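Local coordinates for putative GGDEF domain protein (Pseudomonas aeruginosa, PDB 7E6G) that probably catalyses the magnesium-dependent joining of two GTP molecules into cyclic di-GMP with release of diphosphate, as diguanylate cyclases do, at residues L138-F142 / K251-D256; R204-R208 / R255-V259; Y133-M137 / T239-D244. All blocks are in the same frame, centred on the assembly; numbering follows the deposited sequence.

Contact 1. Residues L138-F142 / K251-D256; sequences LDVDF and KRSGRD. With MG (magnesium ion), chain G; G2P (phosphomethylphosphonic acid guanylate ester), chain H.
The magnesium and triphosphate site of this GGDEF domain is built where strand 134-140 and the turn after it, with Asp-139, Asp-141 and Phe-142, meet Lys-251 and Arg-255, at and just beyond the end of helix 236-252. The magnesium ion is held by Asp-139 OD1 at 2.4 Å and by the backbone O of Val-140 at 2.3 Å, with Glu-182 and the GTP analogue's O3B and O2A as further ligands. Asp-139 OD2 forms a salt bridge with Arg-213 of the second subunit. Lys-251 reaches in along a chain bent at chi2 (102°) and again at chi4, which brings NZ in among the acids. From above the carboxylate plane of Asp-139, NZ makes a salt bridge to OD1 at 2.5 Å; a second, at 3.1 Å, meets Asp-141 OD1 on its anti side. A lysine suits this place because one slender cationic end can serve oxygens lying in several directions. Asp-141 works in the second shell. Its OD2 accepts the N-H of Asp-256 at 3.0 Å, nearly straight at 161°, and Ser-224 and Thr-222 bind OD1 and OD2, so the carboxylate that positions Lys-251 is itself gripped at both oxygens. Next along, Phe-142 N donates to O2G of the terminal phosphate at 2.8 Å. Arg-255 NE, at 3.2 Å, shares that O2G, while NH2 takes O3G. A flat aromatic fits here: the Phe-142 ring lies over one face of this guanidinium, their planes 26° apart, and CZ rests 3.5 Å from Arg-255 CD. Around the site, strand 134-140 runs between strands 183-188 and 223-229, and helix 152-168 packs on Leu-138 and Val-140.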
loop_
_atom_site.group_PDB
_atom_site.type_symbol
_atom_site.label_atom_id
_atom_site.label_comp_id
_atom_site.label_asym_id
_atom_site.label_seq_id
_atom_site.Cartn_x
_atom_site.Cartn_y
_atom_site.Cartn_z
ATOM N N LEU A 138 -11.926 -28.017 42.533
ATOM C CA LEU A 138 -11.489 -27.505 43.814
ATOM C C LEU A 138 -12.606 -26.634 44.376
ATOM O O LEU A 138 -13.201 -25.848 43.649
ATOM C CB LEU A 138 -10.193 -26.715 43.595
ATOM C CG LEU A 138 -9.251 -26.306 44.715
ATOM C CD1 LEU A 138 -7.839 -26.766 44.408
ATOM C CD2 LEU A 138 -9.308 -24.786 44.880
ATOM N N ASP A 139 -12.922 -26.803 45.657
ATOM C CA ASP A 139 -14.001 -26.063 46.309
ATOM C C ASP A 139 -13.484 -25.576 47.654
ATOM O O ASP A 139 -12.970 -26.375 48.443
ATOM C CB ASP A 139 -15.249 -26.942 46.492
ATOM C CG ASP A 139 -16.399 -26.224 47.208
ATOM O OD1 ASP A 139 -16.207 -25.684 48.323
ATOM O OD2 ASP A 139 -17.530 -26.229 46.666
ATOM N N VAL A 140 -13.644 -24.277 47.921
ATOM C CA VAL A 140 -13.081 -23.675 49.126
ATOM C C VAL A 140 -13.842 -24.147 50.364
ATOM O O VAL A 140 -15.082 -24.164 50.400
ATOM C CB VAL A 140 -13.082 -22.143 49.008
ATOM C CG1 VAL A 140 -12.490 -21.506 50.268
ATOM C CG2 VAL A 140 -12.284 -21.721 47.788
ATOM N N ASP A 141 -13.094 -24.543 51.393
ATOM C CA ASP A 141 -13.697 -25.023 52.630
ATOM C C ASP A 141 -14.074 -23.847 53.526
ATOM O O ASP A 141 -13.253 -22.955 53.765
ATOM C CB ASP A 141 -12.736 -25.951 53.370
ATOM C CG ASP A 141 -12.352 -27.172 52.562
ATOM O OD1 ASP A 141 -13.199 -27.719 51.838
ATOM O OD2 ASP A 141 -11.196 -27.620 52.670
ATOM N N PHE A 142 -15.322 -23.847 54.010
ATOM C CA PHE A 142 -15.807 -22.886 55.007
ATOM C C PHE A 142 -15.700 -21.439 54.520
ATOM O O PHE A 142 -15.488 -20.517 55.314
ATOM C CB PHE A 142 -15.076 -23.064 56.345
ATOM C CG PHE A 142 -15.177 -24.461 56.916
ATOM C CD1 PHE A 142 -16.418 -25.021 57.216
ATOM C CD2 PHE A 142 -14.038 -25.213 57.152
ATOM C CE1 PHE A 142 -16.517 -26.302 57.742
ATOM C CE2 PHE A 142 -14.133 -26.493 57.681
ATOM C CZ PHE A 142 -15.376 -27.037 57.975
ATOM N N LYS A 251 -15.360 -33.809 50.313
ATOM C CA LYS A 251 -16.063 -32.960 51.265
ATOM C C LYS A 251 -16.687 -33.770 52.389
ATOM O O LYS A 251 -16.676 -33.342 53.546
ATOM C CB LYS A 251 -17.127 -32.138 50.549
ATOM C CG LYS A 251 -17.064 -30.672 50.920
ATOM C CD LYS A 251 -16.394 -29.869 49.816
ATOM C CE LYS A 251 -16.762 -28.401 49.866
ATOM N NZ LYS A 251 -15.652 -27.484 49.979
ATOM N N ARG A 252 -17.245 -34.939 52.067
ATOM C CA ARG A 252 -17.876 -35.775 53.081
ATOM C C ARG A 252 -16.853 -36.393 54.021
ATOM O O ARG A 252 -17.180 -36.696 55.174
ATOM C CB ARG A 252 -18.694 -36.865 52.408
ATOM C CG ARG A 252 -19.917 -36.347 51.710
ATOM C CD ARG A 252 -20.682 -37.496 51.094
ATOM N NE ARG A 252 -22.064 -37.132 50.815
ATOM C CZ ARG A 252 -22.798 -37.687 49.857
ATOM N NH1 ARG A 252 -22.270 -38.637 49.090
ATOM N NH2 ARG A 252 -24.060 -37.299 49.672
ATOM N N SER A 253 -15.615 -36.574 53.556
ATOM C CA SER A 253 -14.571 -37.252 54.312
ATOM C C SER A 253 -13.717 -36.302 55.142
ATOM O O SER A 253 -12.663 -36.709 55.631
ATOM C CB SER A 253 -13.685 -38.067 53.361
ATOM O OG SER A 253 -12.643 -37.286 52.801
ATOM N N GLY A 254 -14.121 -35.042 55.288
ATOM C CA GLY A 254 -13.462 -34.179 56.251
ATOM C C GLY A 254 -12.713 -32.930 55.810
ATOM O O GLY A 254 -12.147 -32.241 56.665
ATOM N N ARG A 255 -12.666 -32.625 54.514
ATOM C CA ARG A 255 -12.100 -31.354 54.046
ATOM C C ARG A 255 -10.577 -31.239 54.166
ATOM O O ARG A 255 -9.935 -32.031 54.857
ATOM C CB ARG A 255 -12.785 -30.184 54.765
ATOM C CG ARG A 255 -14.287 -30.188 54.485
ATOM C CD ARG A 255 -15.016 -28.996 55.078
ATOM N NE ARG A 255 -16.356 -28.821 54.500
ATOM C CZ ARG A 255 -17.441 -29.516 54.855
ATOM N NH1 ARG A 255 -17.360 -30.472 55.787
ATOM N NH2 ARG A 255 -18.609 -29.254 54.268
ATOM N N ASP A 256 -9.988 -30.265 53.463
ATOM C CA ASP A 256 -8.551 -30.257 53.174
ATOM C C ASP A 256 -8.098 -31.610 52.633
ATOM O O ASP A 256 -6.969 -32.043 52.863
ATOM C CB ASP A 256 -7.725 -29.866 54.401
ATOM C CG ASP A 256 -6.335 -29.311 54.046
ATOM O OD1 ASP A 256 -6.008 -29.170 52.830
ATOM O OD2 ASP A 256 -5.578 -29.012 55.014
HETATM MG MG MG G . -17.278 -24.133 49.748
HETATM P PG G2P H . -18.013 -26.023 52.455
HETATM O O1G G2P H . -17.528 -26.481 51.329
HETATM O O2G G2P H . -17.110 -25.925 53.386
HETATM O O3G G2P H . -19.149 -26.591 52.859
HETATM O O3B G2P H . -18.405 -24.623 51.982
HETATM P PB G2P H . -18.905 -23.232 52.511
HETATM O O1B G2P H . -17.967 -22.449 52.072
HETATM O O2B G2P H . -19.164 -23.163 53.813
HETATM C C3A G2P H . -20.415 -22.773 51.800
HETATM P PA G2P H . -20.802 -22.875 50.211
HETATM O O1A G2P H . -21.879 -23.599 50.708
HETATM O O2A G2P H . -19.532 -23.476 49.902
HETATM O "O5'" G2P H . -20.868 -21.399 50.357
HETATM C "C5'" G2P H . -19.895 -20.512 49.819
HETATM C "C4'" G2P H . -20.319 -19.080 49.905
HETATM O "O4'" G2P H . -19.807 -18.590 48.799
HETATM C "C3'" G2P H . -21.707 -18.960 49.566
HETATM O "O3'" G2P H . -22.353 -18.473 50.676
HETATM C "C2'" G2P H . -21.644 -17.989 48.455
HETATM O "O2'" G2P H . -22.602 -17.014 48.456
HETATM C "C1'" G2P H . -20.370 -17.404 48.669
HETATM N N9 G2P H . -19.872 -16.768 47.509
HETATM C C8 G2P H . -20.209 -17.213 46.344
HETATM N N7 G2P H . -19.659 -16.505 45.411
HETATM C C5 G2P H . -18.955 -15.612 45.954
HETATM C C6 G2P H . -18.194 -14.676 45.445
HETATM O O6 G2P H . -18.048 -14.492 44.280
HETATM N N1 G2P H . -17.519 -13.839 46.295
HETATM C C2 G2P H . -17.677 -14.006 47.620
HETATM N N2 G2P H . -17.055 -13.250 48.361
HETATM N N3 G2P H . -18.466 -14.964 48.079
HETATM C C4 G2P H . -19.081 -15.780 47.265
#

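Contact 2. Residues R204-R208 / R255-V259; sequences RDSVR and RDKCV. With G2P (phosphomethylphosphonic acid guanylate ester), chain H.
Arg-208 grips the carboxylate of Asp-256 side-on, with one nitrogen on each oxygen. Its NE donates to the syn lone pair of OD2 at 3.3 Å, almost straight (171°) and within the guanidinium plane. The other bond, NH2 to OD1, spans 2.7 Å but is tilted from that plane and comes from above the carboxylate, since the two flat groups are turned 36° against each other. CG of Arg-208 stands anti to the backbone N (chi1 -159°) and the chain then bends at chi3, which presents the NE side of the group to the acid. Its remaining nitrogen, NH1, makes a salt bridge to Asp-205 OD1 at 3.4 Å, less than one helical turn back. Arg-204, one turn before Arg-208, adds a long ion pair from NH2 to Asp-256 OD1 at 3.9 Å, and its NE is paired with Glu-201. Together Arg-204, Asp-205, Arg-208 and Asp-256 form a salt-bridge network at the surface, joining the last turn of helix 193-208 to the loop that leads into strand 258-260, an outermost strand of the sheet within this chain. Arginine fits both helix positions because it can reach across to the loop and divide its N-H groups between partners. Packing takes over beyond the charges. Cys-258 CB sits over the centre of one face of the Arg-204 guanidinium, 3.7 Å from CZ, while the backbone O of Asp-256 lies near that plane at the edge, 3.7 Å from NH2. Cys-258, small and only mildly polar, also touches Val-225 and Val-227 of the adjoining strand 223-229, and Arg-204 itself leans on Val-225.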
loop_
_atom_site.group_PDB
_atom_site.type_symbol
_atom_site.label_atom_id
_atom_site.label_comp_id
_atom_site.label_asym_id
_atom_site.label_seq_id
_atom_site.Cartn_x
_atom_site.Cartn_y
_atom_site.Cartn_z
ATOM N N ARG A 204 -2.057 -27.498 45.856
ATOM C CA ARG A 204 -2.675 -27.495 47.173
ATOM C C ARG A 204 -1.745 -26.921 48.222
ATOM O O ARG A 204 -2.209 -26.226 49.124
ATOM C CB ARG A 204 -3.140 -28.891 47.551
ATOM C CG ARG A 204 -3.916 -29.525 46.427
ATOM C CD ARG A 204 -4.815 -30.624 46.910
ATOM N NE ARG A 204 -4.185 -31.485 47.899
ATOM C CZ ARG A 204 -4.684 -31.700 49.106
ATOM N NH1 ARG A 204 -4.053 -32.505 49.949
ATOM N NH2 ARG A 204 -5.817 -31.096 49.465
ATOM N N ASP A 205 -0.440 -27.166 48.123
ATOM C CA ASP A 205 0.488 -26.454 48.997
ATOM C C ASP A 205 0.360 -24.955 48.779
ATOM O O ASP A 205 0.322 -24.173 49.736
ATOM C CB ASP A 205 1.935 -26.904 48.754
ATOM C CG ASP A 205 2.169 -28.382 49.072
ATOM O OD1 ASP A 205 1.260 -29.052 49.640
ATOM O OD2 ASP A 205 3.278 -28.872 48.731
ATOM N N SER A 206 0.290 -24.536 47.516
ATOM C CA SER A 206 0.180 -23.122 47.204
ATOM C C SER A 206 -0.997 -22.501 47.937
ATOM O O SER A 206 -0.844 -21.491 48.641
ATOM C CB SER A 206 0.034 -22.948 45.694
ATOM O OG SER A 206 0.607 -21.725 45.290
ATOM N N VAL A 207 -2.178 -23.121 47.812
ATOM C CA VAL A 207 -3.370 -22.596 48.478
ATOM C C VAL A 207 -3.201 -22.645 49.992
ATOM O O VAL A 207 -3.482 -21.667 50.696
ATOM C CB VAL A 207 -4.629 -23.353 48.017
ATOM C CG1 VAL A 207 -5.854 -22.914 48.814
ATOM C CG2 VAL A 207 -4.870 -23.089 46.553
ATOM N N ARG A 208 -2.704 -23.765 50.515
ATOM C CA ARG A 208 -2.596 -23.927 51.959
ATOM C C ARG A 208 -1.733 -22.831 52.589
ATOM O O ARG A 208 -2.108 -22.251 53.611
ATOM C CB ARG A 208 -2.051 -25.319 52.277
ATOM C CG ARG A 208 -2.374 -25.789 53.691
ATOM C CD ARG A 208 -1.871 -27.206 53.964
ATOM N NE ARG A 208 -2.804 -28.230 53.498
ATOM C CZ ARG A 208 -2.611 -28.976 52.409
ATOM N NH1 ARG A 208 -1.515 -28.804 51.673
ATOM N NH2 ARG A 208 -3.514 -29.888 52.049
ATOM N N ARG A 255 -12.666 -32.625 54.514
ATOM C CA ARG A 255 -12.100 -31.354 54.046
ATOM C C ARG A 255 -10.577 -31.239 54.166
ATOM O O ARG A 255 -9.935 -32.031 54.857
ATOM C CB ARG A 255 -12.785 -30.184 54.765
ATOM C CG ARG A 255 -14.287 -30.188 54.485
ATOM C CD ARG A 255 -15.016 -28.996 55.078
ATOM N NE ARG A 255 -16.356 -28.821 54.500
ATOM C CZ ARG A 255 -17.441 -29.516 54.855
ATOM N NH1 ARG A 255 -17.360 -30.472 55.787
ATOM N NH2 ARG A 255 -18.609 -29.254 54.268
ATOM N N ASP A 256 -9.988 -30.265 53.463
ATOM C CA ASP A 256 -8.551 -30.257 53.174
ATOM C C ASP A 256 -8.098 -31.610 52.633
ATOM O O ASP A 256 -6.969 -32.043 52.863
ATOM C CB ASP A 256 -7.725 -29.866 54.401
ATOM C CG ASP A 256 -6.335 -29.311 54.046
ATOM O OD1 ASP A 256 -6.008 -29.170 52.830
ATOM O OD2 ASP A 256 -5.578 -29.012 55.014
ATOM N N LYS A 257 -8.986 -32.282 51.904
ATOM C CA LYS A 257 -8.741 -33.602 51.347
ATOM C C LYS A 257 -8.751 -33.508 49.829
ATOM O O LYS A 257 -9.286 -32.562 49.245
ATOM C CB LYS A 257 -9.801 -34.619 51.807
ATOM C CG LYS A 257 -9.311 -35.627 52.815
ATOM C CD LYS A 257 -9.421 -35.089 54.236
ATOM C CE LYS A 257 -8.596 -35.907 55.235
ATOM N NZ LYS A 257 -8.987 -37.361 55.237
ATOM N N CYS A 258 -8.170 -34.519 49.194
ATOM C CA CYS A 258 -8.114 -34.587 47.737
ATOM C C CYS A 258 -8.305 -36.047 47.351
ATOM O O CYS A 258 -7.393 -36.862 47.532
ATOM C CB CYS A 258 -6.796 -34.040 47.217
ATOM S SG CYS A 258 -6.526 -34.347 45.477
ATOM N N VAL A 259 -9.481 -36.391 46.836
ATOM C CA VAL A 259 -9.761 -37.779 46.494
ATOM C C VAL A 259 -9.708 -37.955 44.980
ATOM O O VAL A 259 -10.149 -37.091 44.211
ATOM C CB VAL A 259 -11.105 -38.258 47.069
ATOM C CG1 VAL A 259 -11.270 -37.772 48.472
ATOM C CG2 VAL A 259 -12.232 -37.844 46.198
HETATM P PG G2P H . -18.013 -26.023 52.455
HETATM O O1G G2P H . -17.528 -26.481 51.329
HETATM O O2G G2P H . -17.110 -25.925 53.386
HETATM O O3G G2P H . -19.149 -26.591 52.859
HETATM O O3B G2P H . -18.405 -24.623 51.982
HETATM P PB G2P H . -18.905 -23.232 52.511
HETATM O O1B G2P H . -17.967 -22.449 52.072
HETATM O O2B G2P H . -19.164 -23.163 53.813
HETATM C C3A G2P H . -20.415 -22.773 51.800
HETATM P PA G2P H . -20.802 -22.875 50.211
HETATM O O1A G2P H . -21.879 -23.599 50.708
HETATM O O2A G2P H . -19.532 -23.476 49.902
HETATM O "O5'" G2P H . -20.868 -21.399 50.357
HETATM C "C5'" G2P H . -19.895 -20.512 49.819
HETATM C "C4'" G2P H . -20.319 -19.080 49.905
HETATM O "O4'" G2P H . -19.807 -18.590 48.799
HETATM C "C3'" G2P H . -21.707 -18.960 49.566
HETATM O "O3'" G2P H . -22.353 -18.473 50.676
HETATM C "C2'" G2P H . -21.644 -17.989 48.455
HETATM O "O2'" G2P H . -22.602 -17.014 48.456
HETATM C "C1'" G2P H . -20.370 -17.404 48.669
HETATM N N9 G2P H . -19.872 -16.768 47.509
HETATM C C8 G2P H . -20.209 -17.213 46.344
HETATM N N7 G2P H . -19.659 -16.505 45.411
HETATM C C5 G2P H . -18.955 -15.612 45.954
HETATM C C6 G2P H . -18.194 -14.676 45.445
HETATM O O6 G2P H . -18.048 -14.492 44.280
HETATM N N1 G2P H . -17.519 -13.839 46.295
HETATM C C2 G2P H . -17.677 -14.006 47.620
HETATM N N2 G2P H . -17.055 -13.250 48.361
HETATM N N3 G2P H . -18.466 -14.964 48.079
HETATM C C4 G2P H . -19.081 -15.780 47.265
#

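Contact 3. Residues Y133-M137 / T239-D244; sequences YVLAM and TVNRAD
The ring of Tyr-133 meets Thr-239 obliquely, CE2 lying 3.9 Å from the methyl CG2, and is stacked with His-230. With chi1 at 57°, CG is placed between the backbone N and carbonyl carbon, and the ring swings out toward the helix; its OH is hydrogen-bonded to Asn-123. Thr-239 divides its branches: CG2 joins the apolar contact, whereas OG1 is hydrogen-bonded to His-230 and the backbone O of Thr-235. Leu-135 CD2 touches both Thr-239 CG2 at 3.6 Å and Val-240 CG2 at 3.7 Å. Further along, the Met-137 chain runs straight through chi1 and chi2 and then bends at chi3, setting CE 3.7 Å from Val-240 CG1, with SD beside Asp-244. Ala-243 suits the close approach of the backbones, its small CB facing Leu-135 CB at 4.2 Å where helix 239-244 crosses strand 134-137 at -45°, their axes 7.9 Å apart. The helix thus covers one face of the sheet, and Leu-119 of helix 112-128 joins the same core. Asp-244 OD1 forms a salt bridge with Arg-213 of the second subunit. Cohesion across these segments is therefore mainly apolar, while the buried hydroxyls and the carboxylate have their strongest polar partners beyond them.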
loop_
_atom_site.group_PDB
_atom_site.type_symbol
_atom_site.label_atom_id
_atom_site.label_comp_id
_atom_site.label_asym_id
_atom_site.label_seq_id
_atom_site.Cartn_x
_atom_site.Cartn_y
_atom_site.Cartn_z
ATOM N N TYR A 133 -6.554 -35.948 29.241
ATOM C CA TYR A 133 -6.319 -34.870 30.188
ATOM C C TYR A 133 -6.796 -35.304 31.567
ATOM O O TYR A 133 -7.522 -36.292 31.719
ATOM C CB TYR A 133 -7.035 -33.581 29.767
ATOM C CG TYR A 133 -8.519 -33.773 29.604
ATOM C CD1 TYR A 133 -9.059 -34.150 28.378
ATOM C CD2 TYR A 133 -9.378 -33.639 30.690
ATOM C CE1 TYR A 133 -10.418 -34.352 28.224
ATOM C CE2 TYR A 133 -10.743 -33.817 30.554
ATOM C CZ TYR A 133 -11.259 -34.183 29.312
ATOM O OH TYR A 133 -12.611 -34.379 29.179
ATOM N N VAL A 134 -6.384 -34.561 32.586
ATOM C CA VAL A 134 -6.967 -34.784 33.903
ATOM C C VAL A 134 -7.717 -33.527 34.324
ATOM O O VAL A 134 -7.439 -32.414 33.872
ATOM C CB VAL A 134 -5.923 -35.210 34.967
ATOM C CG1 VAL A 134 -4.973 -36.275 34.395
ATOM C CG2 VAL A 134 -5.159 -34.022 35.505
ATOM N N LEU A 135 -8.700 -33.736 35.181
ATOM C CA LEU A 135 -9.610 -32.710 35.654
ATOM C C LEU A 135 -9.529 -32.684 37.172
ATOM O O LEU A 135 -9.703 -33.722 37.820
ATOM C CB LEU A 135 -11.034 -33.041 35.205
ATOM C CG LEU A 135 -11.933 -31.983 34.594
ATOM C CD1 LEU A 135 -11.208 -31.271 33.464
ATOM C CD2 LEU A 135 -13.178 -32.691 34.098
ATOM N N ALA A 136 -9.262 -31.514 37.744
ATOM C CA ALA A 136 -9.266 -31.343 39.195
ATOM C C ALA A 136 -10.274 -30.256 39.551
ATOM O O ALA A 136 -10.174 -29.135 39.062
ATOM C CB ALA A 136 -7.864 -30.998 39.701
ATOM N N MET A 137 -11.264 -30.584 40.363
ATOM C CA MET A 137 -12.274 -29.617 40.771
ATOM C C MET A 137 -12.086 -29.290 42.249
ATOM O O MET A 137 -12.119 -30.175 43.107
ATOM C CB MET A 137 -13.688 -30.127 40.500
ATOM C CG MET A 137 -14.736 -29.003 40.480
ATOM S SD MET A 137 -16.394 -29.646 40.195
ATOM C CE MET A 137 -16.361 -29.892 38.409
ATOM N N THR A 239 -16.910 -36.665 32.337
ATOM C CA THR A 239 -15.664 -36.377 33.041
ATOM C C THR A 239 -15.876 -35.354 34.151
ATOM O O THR A 239 -15.466 -35.576 35.301
ATOM C CB THR A 239 -14.610 -35.863 32.071
ATOM O OG1 THR A 239 -14.667 -36.612 30.855
ATOM C CG2 THR A 239 -13.233 -35.989 32.693
ATOM N N VAL A 240 -16.464 -34.198 33.812
ATOM C CA VAL A 240 -16.720 -33.188 34.834
ATOM C C VAL A 240 -17.537 -33.785 35.974
ATOM O O VAL A 240 -17.213 -33.589 37.151
ATOM C CB VAL A 240 -17.405 -31.952 34.224
ATOM C CG1 VAL A 240 -17.955 -31.061 35.322
ATOM C CG2 VAL A 240 -16.420 -31.177 33.348
ATOM N N ASN A 241 -18.577 -34.555 35.645
ATOM C CA ASN A 241 -19.421 -35.147 36.681
ATOM C C ASN A 241 -18.617 -36.046 37.614
ATOM O O ASN A 241 -18.842 -36.052 38.829
ATOM C CB ASN A 241 -20.570 -35.924 36.040
ATOM C CG ASN A 241 -21.723 -35.023 35.626
ATOM O OD1 ASN A 241 -21.629 -33.788 35.679
ATOM N ND2 ASN A 241 -22.818 -35.636 35.202
ATOM N N ARG A 242 -17.670 -36.815 37.073
ATOM C CA ARG A 242 -16.910 -37.702 37.950
ATOM C C ARG A 242 -15.952 -36.912 38.834
ATOM O O ARG A 242 -15.800 -37.223 40.026
ATOM C CB ARG A 242 -16.157 -38.754 37.148
ATOM C CG ARG A 242 -15.761 -39.966 38.005
ATOM C CD ARG A 242 -14.681 -40.807 37.340
ATOM N NE ARG A 242 -14.704 -40.588 35.900
ATOM C CZ ARG A 242 -15.595 -41.128 35.063
ATOM N NH1 ARG A 242 -16.550 -41.953 35.495
ATOM N NH2 ARG A 242 -15.516 -40.832 33.777
ATOM N N ALA A 243 -15.298 -35.890 38.272
ATOM C CA ALA A 243 -14.470 -35.016 39.100
ATOM C C ALA A 243 -15.294 -34.406 40.228
ATOM O O ALA A 243 -14.843 -34.314 41.378
ATOM C CB ALA A 243 -13.844 -33.922 38.237
ATOM N N ASP A 244 -16.524 -34.021 39.910
ATOM C CA ASP A 244 -17.421 -33.420 40.879
ATOM C C ASP A 244 -17.805 -34.405 41.978
ATOM O O ASP A 244 -17.887 -34.047 43.159
ATOM C CB ASP A 244 -18.650 -32.937 40.133
ATOM C CG ASP A 244 -19.404 -31.934 40.887
ATOM O OD1 ASP A 244 -19.281 -30.741 40.549
ATOM O OD2 ASP A 244 -20.114 -32.338 41.823
#

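Along the chain the segments run 133-137, 138-142, 204-208, 239-244, 251-256 and 255-259, all within the GGDEF domain. Contacts 1 and 3 both join strand 134-140 to helix 236-252, their centres about 16 Å apart: contact 3 packs the earlier part of each element, and contact 1 uses the ends that reach magnesium and nucleotide. Contact 2 lies nearer to contact 1, about 8 Å between centres, and shares Arg-255 and Asp-256 with it. That shared loop carries the chain from helix 236-252 into strand 258-260, linking the phosphate site with helix 193-208. Contacts 1 and 3 also both touch the second subunit, placing the site beside the subunit interface.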